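Local coordinates for LipS lipolytic enzyme (Unidentified, PDB 4FBL), which probably hydrolyses ester bonds of lipids as a thermostable lipase of the alpha/beta hydrolase fold, at residues C[90-104]-C[192-206]. Residues are numbered along the deposited sequence; the frame is centred on the assembly and turned at random.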
loop_
_atom_site.group_PDB
_atom_site.type_symbol
_atom_site.label_atom_id
_atom_site.label_comp_id
_atom_site.label_asym_id
_atom_site.label_seq_id
_atom_site.Cartn_x
_atom_site.Cartn_y
_atom_site.Cartn_z
ATOM N N GLY C 90 6.347 8.474 -20.300
ATOM C CA GLY C 90 6.851 8.844 -21.661
ATOM C C GLY C 90 6.606 10.319 -22.034
ATOM O O GLY C 90 6.435 10.635 -23.233
ATOM N N THR C 91 6.516 11.217 -21.027
ATOM C CA THR C 91 6.448 12.726 -21.213
ATOM C C THR C 91 7.623 13.328 -20.391
ATOM O O THR C 91 8.760 13.342 -20.865
ATOM C CB THR C 91 5.122 13.280 -20.816
ATOM O OG1 THR C 91 4.828 12.978 -19.426
ATOM C CG2 THR C 91 4.036 12.660 -21.680
ATOM N N THR C 92 7.406 13.680 -19.120
ATOM C CA THR C 92 8.513 14.166 -18.318
ATOM C C THR C 92 8.384 13.633 -16.899
ATOM O O THR C 92 7.244 13.344 -16.477
ATOM C CB THR C 92 8.501 15.709 -18.246
ATOM O OG1 THR C 92 7.345 16.196 -17.522
ATOM C CG2 THR C 92 8.525 16.316 -19.643
ATOM N N PRO C 93 9.538 13.505 -16.174
ATOM C CA PRO C 93 9.467 13.060 -14.799
ATOM C C PRO C 93 8.606 13.990 -13.946
ATOM O O PRO C 93 7.900 13.479 -13.024
ATOM C CB PRO C 93 10.947 13.016 -14.330
ATOM C CG PRO C 93 11.729 12.806 -15.680
ATOM C CD PRO C 93 10.947 13.639 -16.635
ATOM N N ALA C 94 8.595 15.286 -14.251
ATOM C CA ALA C 94 7.654 16.235 -13.564
ATOM C C ALA C 94 6.167 15.902 -13.718
ATOM O O ALA C 94 5.354 16.058 -12.781
ATOM C CB ALA C 94 7.875 17.720 -14.025
ATOM N N GLU C 95 5.752 15.515 -14.914
ATOM C CA GLU C 95 4.366 15.075 -15.051
ATOM C C GLU C 95 4.057 13.737 -14.261
ATOM O O GLU C 95 2.986 13.580 -13.606
ATOM C CB GLU C 95 3.982 15.010 -16.519
ATOM C CG GLU C 95 2.506 14.631 -16.609
ATOM C CD GLU C 95 1.937 14.413 -18.024
ATOM O OE1 GLU C 95 1.052 15.261 -18.349
ATOM O OE2 GLU C 95 2.303 13.409 -18.750
ATOM N N MET C 96 4.990 12.808 -14.279
ATOM C CA MET C 96 4.867 11.608 -13.450
ATOM C C MET C 96 4.758 11.886 -11.875
ATOM O O MET C 96 4.034 11.178 -11.122
ATOM C CB MET C 96 6.023 10.654 -13.751
ATOM C CG MET C 96 5.824 9.278 -13.061
ATOM S SD MET C 96 7.173 8.134 -13.213
ATOM C CE MET C 96 6.621 6.919 -12.041
ATOM N N ALA C 97 5.470 12.934 -11.410
ATOM C CA ALA C 97 5.448 13.361 -9.988
ATOM C C ALA C 97 4.053 13.752 -9.603
ATOM O O ALA C 97 3.688 13.633 -8.430
ATOM C CB ALA C 97 6.459 14.601 -9.755
ATOM N N ALA C 98 3.278 14.284 -10.559
ATOM C CA ALA C 98 1.891 14.700 -10.301
ATOM C C ALA C 98 0.807 13.586 -10.559
ATOM O O ALA C 98 -0.383 13.839 -10.433
ATOM C CB ALA C 98 1.536 16.016 -11.112
ATOM N N SER C 99 1.233 12.352 -10.848
ATOM C CA SER C 99 0.338 11.276 -11.287
ATOM C C SER C 99 0.170 10.300 -10.147
ATOM O O SER C 99 1.075 10.134 -9.317
ATOM C CB SER C 99 0.984 10.552 -12.487
ATOM O OG SER C 99 1.127 11.444 -13.594
ATOM N N THR C 100 -1.002 9.684 -10.075
ATOM C CA THR C 100 -1.290 8.836 -8.962
ATOM C C THR C 100 -1.737 7.378 -9.346
ATOM O O THR C 100 -2.084 7.085 -10.530
ATOM C CB THR C 100 -2.421 9.493 -8.159
ATOM O OG1 THR C 100 -3.614 9.426 -8.922
ATOM C CG2 THR C 100 -2.192 11.012 -7.840
ATOM N N ALA C 101 -1.874 6.524 -8.323
ATOM C CA ALA C 101 -2.522 5.230 -8.507
ATOM C C ALA C 101 -3.995 5.316 -8.962
ATOM O O ALA C 101 -4.421 4.392 -9.686
ATOM C CB ALA C 101 -2.365 4.326 -7.291
ATOM N N SER C 102 -4.775 6.346 -8.569
ATOM C CA SER C 102 -6.090 6.534 -9.167
ATOM C C SER C 102 -5.993 6.749 -10.685
ATOM O O SER C 102 -6.821 6.212 -11.448
ATOM C CB SER C 102 -6.904 7.691 -8.505
ATOM O OG SER C 102 -6.992 7.343 -7.110
ATOM N N ASP C 103 -5.073 7.584 -11.128
ATOM C CA ASP C 103 -4.821 7.756 -12.557
ATOM C C ASP C 103 -4.528 6.397 -13.209
ATOM O O ASP C 103 -5.089 6.108 -14.228
ATOM C CB ASP C 103 -3.592 8.657 -12.810
ATOM C CG ASP C 103 -3.811 10.141 -12.317
ATOM O OD1 ASP C 103 -4.937 10.607 -12.257
ATOM O OD2 ASP C 103 -2.862 10.844 -11.976
ATOM N N TRP C 104 -3.618 5.598 -12.672
ATOM C CA TRP C 104 -3.167 4.425 -13.395
ATOM C C TRP C 104 -4.201 3.322 -13.451
ATOM O O TRP C 104 -4.273 2.576 -14.426
ATOM C CB TRP C 104 -1.817 3.863 -12.877
ATOM C CG TRP C 104 -0.742 4.962 -12.939
ATOM C CD1 TRP C 104 -0.671 5.988 -13.842
ATOM C CD2 TRP C 104 0.317 5.203 -11.981
ATOM N NE1 TRP C 104 0.386 6.839 -13.558
ATOM C CE2 TRP C 104 1.004 6.390 -12.410
ATOM C CE3 TRP C 104 0.704 4.563 -10.785
ATOM C CZ2 TRP C 104 2.087 6.934 -11.714
ATOM C CZ3 TRP C 104 1.825 5.108 -10.052
ATOM C CH2 TRP C 104 2.518 6.256 -10.562
ATOM N N TYR C 192 12.379 6.657 -17.766
ATOM C CA TYR C 192 12.976 7.932 -17.288
ATOM C C TYR C 192 14.323 7.602 -16.628
ATOM O O TYR C 192 14.501 6.530 -16.053
ATOM C CB TYR C 192 12.050 8.653 -16.286
ATOM C CG TYR C 192 10.763 9.193 -16.840
ATOM C CD1 TYR C 192 10.734 9.976 -17.997
ATOM C CD2 TYR C 192 9.525 8.970 -16.149
ATOM C CE1 TYR C 192 9.544 10.557 -18.460
ATOM C CE2 TYR C 192 8.326 9.491 -16.641
ATOM C CZ TYR C 192 8.311 10.289 -17.781
ATOM O OH TYR C 192 7.084 10.817 -18.245
ATOM N N PRO C 193 15.302 8.527 -16.757
ATOM C CA PRO C 193 16.633 8.408 -16.248
ATOM C C PRO C 193 16.708 8.657 -14.693
ATOM O O PRO C 193 17.760 8.365 -14.048
ATOM C CB PRO C 193 17.394 9.498 -17.039
ATOM C CG PRO C 193 16.385 10.592 -17.218
ATOM C CD PRO C 193 15.122 9.754 -17.562
ATOM N N VAL C 194 15.582 9.138 -14.139
ATOM C CA VAL C 194 15.432 9.447 -12.702
ATOM C C VAL C 194 14.068 8.843 -12.203
ATOM O O VAL C 194 13.089 8.654 -13.009
ATOM C CB VAL C 194 15.472 10.996 -12.428
ATOM C CG1 VAL C 194 16.808 11.609 -12.921
ATOM C CG2 VAL C 194 14.294 11.781 -13.104
ATOM N N THR C 195 14.024 8.516 -10.907
ATOM C CA THR C 195 12.741 8.231 -10.206
ATOM C C THR C 195 12.161 9.466 -9.486
ATOM O O THR C 195 12.830 10.037 -8.598
ATOM C CB THR C 195 13.026 7.202 -9.191
ATOM O OG1 THR C 195 13.577 6.066 -9.869
ATOM C CG2 THR C 195 11.728 6.838 -8.416
ATOM N N PRO C 196 10.980 9.955 -9.916
ATOM C CA PRO C 196 10.339 11.082 -9.236
ATOM C C PRO C 196 9.735 10.590 -7.881
ATOM O O PRO C 196 8.799 9.759 -7.820
ATOM C CB PRO C 196 9.172 11.471 -10.150
ATOM C CG PRO C 196 9.256 10.567 -11.291
ATOM C CD PRO C 196 10.127 9.423 -10.998
ATOM N N VAL C 197 10.347 11.069 -6.813
ATOM C CA VAL C 197 9.999 10.668 -5.422
ATOM C C VAL C 197 8.509 10.690 -5.055
ATOM O O VAL C 197 8.007 9.695 -4.508
ATOM C CB VAL C 197 10.907 11.447 -4.442
ATOM C CG1 VAL C 197 10.425 11.278 -2.949
ATOM C CG2 VAL C 197 12.245 10.886 -4.556
ATOM N N PRO C 198 7.786 11.757 -5.412
ATOM C CA PRO C 198 6.391 11.710 -4.971
ATOM C C PRO C 198 5.551 10.563 -5.561
ATOM O O PRO C 198 4.451 10.381 -5.067
ATOM C CB PRO C 198 5.800 13.033 -5.463
ATOM C CG PRO C 198 7.018 13.943 -5.535
ATOM C CD PRO C 198 8.098 13.048 -6.040
ATOM N N ALA C 199 6.021 9.906 -6.640
ATOM C CA ALA C 199 5.159 8.952 -7.357
ATOM C C ALA C 199 5.372 7.671 -6.613
ATOM O O ALA C 199 4.603 6.778 -6.782
ATOM C CB ALA C 199 5.525 8.809 -8.866
ATOM N N ILE C 200 6.448 7.554 -5.809
ATOM C CA ILE C 200 6.758 6.246 -5.116
ATOM C C ILE C 200 5.621 5.634 -4.217
ATOM O O ILE C 200 5.405 4.392 -4.185
ATOM C CB ILE C 200 8.080 6.337 -4.254
ATOM C CG1 ILE C 200 9.321 6.640 -5.210
ATOM C CG2 ILE C 200 8.214 5.126 -3.317
ATOM C CD1 ILE C 200 10.706 6.844 -4.495
ATOM N N LYS C 201 4.893 6.507 -3.542
ATOM C CA LYS C 201 3.810 6.034 -2.648
ATOM C C LYS C 201 2.721 5.209 -3.467
ATOM O O LYS C 201 2.259 4.133 -3.033
ATOM C CB LYS C 201 3.213 7.220 -1.875
ATOM C CG LYS C 201 2.365 8.150 -2.671
ATOM C CD LYS C 201 1.803 9.367 -1.896
ATOM C CE LYS C 201 2.913 10.350 -1.470
ATOM N NZ LYS C 201 3.436 11.223 -2.601
ATOM N N HIS C 202 2.452 5.673 -4.687
ATOM C CA HIS C 202 1.527 4.995 -5.625
ATOM C C HIS C 202 1.995 3.673 -6.128
ATOM O O HIS C 202 1.154 2.771 -6.327
ATOM C CB HIS C 202 1.277 6.001 -6.740
ATOM C CG HIS C 202 0.642 7.223 -6.177
ATOM N ND1 HIS C 202 1.217 8.491 -6.201
ATOM C CD2 HIS C 202 -0.548 7.357 -5.545
ATOM C CE1 HIS C 202 0.413 9.349 -5.593
ATOM N NE2 HIS C 202 -0.683 8.685 -5.205
ATOM N N LEU C 203 3.303 3.496 -6.362
ATOM C CA LEU C 203 3.779 2.178 -6.677
ATOM C C LEU C 203 3.472 1.199 -5.582
ATOM O O LEU C 203 3.049 0.028 -5.825
ATOM C CB LEU C 203 5.286 2.186 -6.957
ATOM C CG LEU C 203 6.076 0.867 -7.085
ATOM C CD1 LEU C 203 5.692 -0.031 -8.222
ATOM C CD2 LEU C 203 7.652 1.066 -7.174
ATOM N N ILE C 204 3.745 1.588 -4.338
ATOM C CA ILE C 204 3.597 0.643 -3.197
ATOM C C ILE C 204 2.064 0.346 -2.990
ATOM O O ILE C 204 1.695 -0.797 -2.707
ATOM C CB ILE C 204 4.209 1.296 -1.872
ATOM C CG1 ILE C 204 5.757 1.178 -1.892
ATOM C CG2 ILE C 204 3.733 0.530 -0.660
ATOM C CD1 ILE C 204 6.527 2.190 -0.999
ATOM N N THR C 205 1.230 1.356 -3.187
ATOM C CA THR C 205 -0.226 1.236 -2.987
ATOM C C THR C 205 -0.781 0.147 -3.954
ATOM O O THR C 205 -1.468 -0.845 -3.547
ATOM C CB THR C 205 -1.008 2.588 -3.255
ATOM O OG1 THR C 205 -0.633 3.601 -2.283
ATOM C CG2 THR C 205 -2.543 2.342 -3.143
ATOM N N ILE C 206 -0.421 0.288 -5.256
ATOM C CA ILE C 206 -0.884 -0.681 -6.248
ATOM C C ILE C 206 -0.427 -2.055 -5.871
ATOM O O ILE C 206 -1.216 -3.011 -5.982
ATOM C CB ILE C 206 -0.354 -0.400 -7.719
ATOM C CG1 ILE C 206 -0.833 0.924 -8.258
ATOM C CG2 ILE C 206 -0.823 -1.574 -8.672
ATOM C CD1 ILE C 206 -2.255 0.879 -8.411
#
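Helix 93-97 runs roughly parallel to strand 194-196 (27° between N-to-C directions), their axes 8.2 Å apart at the closest, and past the helix end A101 CA and H202 CA approach to 5.0 Å. The phenol of Y192 reaches into the loop ahead of this helix, where T91 N donates to its OH at 2.9 Å and 153°; the same oxygen also bonds to G88 O. P93 lies over one face of the Y192 ring, a CH-pi contact with CG 4.1 Å from the centroid, while M96 SD comes in at the ring edge, a Met-aromatic contact. With CG anti to the backbone N (chi1 -171°) and the chain extended beyond, M96 runs past P196 CG and ends with CE against A199 CB. Farther along, T100 CA makes a CH-pi contact centrally over one face of the H202 ring, and W104 CZ3 abuts H202 CB. T100 and D103 close a capping box on helix 101-118. A leucine in place of Y192 would probably leave T91 N and G88 O without their shared hydroxyl and P93 without its aromatic platform. Strand 194-196 and the first turns of helix 200-213, probably cap elements, thus pack through a largely apolar interface where one hydroxyl satisfies two backbone groups.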